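Local coordinates for protein glutathione peroxidase (Schistosoma mansoni, PDB 2WGR) that reduces hydrogen peroxide and, as a phospholipid-hydroperoxide glutathione peroxidase, lipid hydroperoxides at the expense of glutathione, which becomes the disulfide, at residues C41-T46 and G76-W81. Numbering follows the deposited sequence.
Sequences CKSGAT and GGQEPW
Glu79 turns its side chain to the start of residues 41-46 and takes the backbone N-H of Cys41 on OE2 (N to OE2 2.8 Å). Its CG lies anti to the backbone N and the chain then folds at chi2 (77°), which swings the carboxylate to the Cys41 amide; the N-H comes in 48° out of the carboxylate plane. One residue on, Lys42 N donates to Gln78 O at 3.0 Å, in the carbonyl plane, so successive amides of one loop are held by a side chain and a main chain of the other.

Gln78 itself runs out extended from CG alongside the Lys42 carbonyl oxygen, its CG and CD lying near Lys42 O, and brings OE1 to 3.2 Å from Ser43 CB. Ser43 replaces the selenocysteine of the natural enzyme, at the position assigned as the active site by similarity. This is the thioredoxin-fold setting, with the loop between strand 33-39 and helix 46-60 carrying the reactive position. Gln78, with Trp132 in contact and Asn133 nearby, is probably the glutamine of the family's Sec-Gln-Trp-Asn tetrad. The backbone leaving Ser43 is fixed by a capping box with Thr46: Ala45 N donates to Ser43 OG (3.1 Å), and Ser43 N to Thr46 OG1.

At the other end, Trp81 flanks both leading side chains. Cys41 CB sits 3.5 Å from Trp81 CZ3, with SG obliquely beside the six-membered ring, and Ile86 and Phe89 of helix 83-94 also touch Cys41. Lys42, extended through chi2, sets CD obliquely against the indole near CZ2 and 3.6 Å from Pro80 CG; the bend at chi3 (70°) then turns CE and the ammonium aside, to a water that accepts from Lys42 NZ (3.1 Å) and donates to Gly77 O (2.9 Å).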
loop_
_atom_site.group_PDB
_atom_site.type_symbol
_atom_site.label_atom_id
_atom_site.label_comp_id
_atom_site.label_asym_id
_atom_site.label_seq_id
_atom_site.Cartn_x
_atom_site.Cartn_y
_atom_site.Cartn_z
ATOM N N CYS A 41 6.833 7.266 -8.413
ATOM C CA CYS A 41 8.201 7.790 -8.259
ATOM C C CYS A 41 8.352 9.259 -8.635
ATOM O O CYS A 41 9.281 9.913 -8.167
ATOM C CB CYS A 41 9.193 6.997 -9.118
ATOM S SG CYS A 41 9.449 5.307 -8.597
ATOM N N LYS A 42 7.451 9.758 -9.465
ATOM C CA LYS A 42 7.692 11.073 -10.117
ATOM C C LYS A 42 6.722 12.113 -9.608
ATOM O O LYS A 42 6.127 12.859 -10.388
ATOM C CB LYS A 42 7.617 10.935 -11.641
ATOM C CG LYS A 42 8.733 10.071 -12.204
ATOM C CD LYS A 42 8.708 10.064 -13.735
ATOM C CE LYS A 42 9.119 11.410 -14.305
ATOM N NZ LYS A 42 8.740 11.467 -15.764
ATOM N N SER A 43 6.533 12.145 -8.289
ATOM C CA SER A 43 5.621 13.132 -7.707
ATOM C C SER A 43 6.289 13.951 -6.614
ATOM O O SER A 43 7.266 13.511 -6.009
ATOM C CB SER A 43 4.345 12.456 -7.222
ATOM O OG SER A 43 4.352 12.243 -5.833
ATOM N N GLY A 44 5.774 15.162 -6.406
ATOM C CA GLY A 44 6.285 16.050 -5.362
ATOM C C GLY A 44 6.081 15.480 -3.962
ATOM O O GLY A 44 6.724 15.918 -3.009
ATOM N N ALA A 45 5.186 14.504 -3.847
ATOM C CA ALA A 45 4.901 13.829 -2.547
ATOM C C ALA A 45 5.698 12.542 -2.313
ATOM O O ALA A 45 5.659 11.949 -1.233
ATOM C CB ALA A 45 3.386 13.561 -2.406
ATOM N N THR A 46 6.440 12.118 -3.336
ATOM C CA THR A 46 7.200 10.880 -3.298
ATOM C C THR A 46 8.209 10.829 -2.140
ATOM O O THR A 46 8.243 9.858 -1.397
ATOM C CB THR A 46 7.865 10.615 -4.663
ATOM O OG1 THR A 46 6.829 10.473 -5.658
ATOM C CG2 THR A 46 8.797 9.363 -4.639
ATOM N N GLY A 76 -1.709 11.574 -12.983
ATOM C CA GLY A 76 -0.731 12.449 -13.630
ATOM C C GLY A 76 0.391 11.758 -14.419
ATOM O O GLY A 76 1.375 12.412 -14.806
ATOM N N GLY A 77 0.248 10.458 -14.683
ATOM C CA GLY A 77 1.318 9.668 -15.325
ATOM C C GLY A 77 2.627 9.724 -14.545
ATOM O O GLY A 77 3.730 9.799 -15.130
ATOM N N GLN A 78 2.513 9.609 -13.224
ATOM C CA GLN A 78 3.692 9.825 -12.350
ATOM C C GLN A 78 4.378 8.531 -11.909
ATOM O O GLN A 78 5.305 8.546 -11.097
ATOM C CB GLN A 78 3.283 10.701 -11.172
ATOM C CG GLN A 78 3.046 12.148 -11.674
ATOM C CD GLN A 78 2.458 13.080 -10.641
ATOM O OE1 GLN A 78 2.135 12.692 -9.528
ATOM N NE2 GLN A 78 2.291 14.340 -11.039
ATOM N N GLU A 79 3.930 7.402 -12.476
ATOM C CA GLU A 79 4.657 6.135 -12.335
ATOM C C GLU A 79 4.877 5.481 -13.718
ATOM O O GLU A 79 4.402 4.376 -13.976
ATOM C CB GLU A 79 3.904 5.194 -11.369
ATOM C CG GLU A 79 4.735 3.956 -10.975
ATOM C CD GLU A 79 5.804 4.285 -9.938
ATOM O OE1 GLU A 79 5.744 3.746 -8.820
ATOM O OE2 GLU A 79 6.686 5.122 -10.223
ATOM N N PRO A 80 5.556 6.188 -14.643
ATOM C CA PRO A 80 5.685 5.644 -16.018
ATOM C C PRO A 80 6.638 4.462 -16.200
ATOM O O PRO A 80 6.436 3.682 -17.126
ATOM C CB PRO A 80 6.204 6.854 -16.823
ATOM C CG PRO A 80 6.982 7.637 -15.815
ATOM C CD PRO A 80 6.198 7.504 -14.510
ATOM N N TRP A 81 7.638 4.326 -15.327
ATOM C CA TRP A 81 8.718 3.363 -15.529
ATOM C C TRP A 81 8.301 1.907 -15.396
ATOM O O TRP A 81 7.274 1.589 -14.777
ATOM C CB TRP A 81 9.861 3.621 -14.562
ATOM C CG TRP A 81 10.399 5.019 -14.634
ATOM C CD1 TRP A 81 10.494 5.833 -15.757
ATOM C CD2 TRP A 81 10.987 5.738 -13.565
ATOM N NE1 TRP A 81 11.058 7.049 -15.408
ATOM C CE2 TRP A 81 11.378 7.014 -14.073
ATOM C CE3 TRP A 81 11.195 5.452 -12.204
ATOM C CZ2 TRP A 81 11.973 7.989 -13.263
ATOM C CZ3 TRP A 81 11.782 6.430 -11.406
ATOM C CH2 TRP A 81 12.171 7.673 -11.938
HETATM O O HOH W 1 5.797 11.887 -14.944
#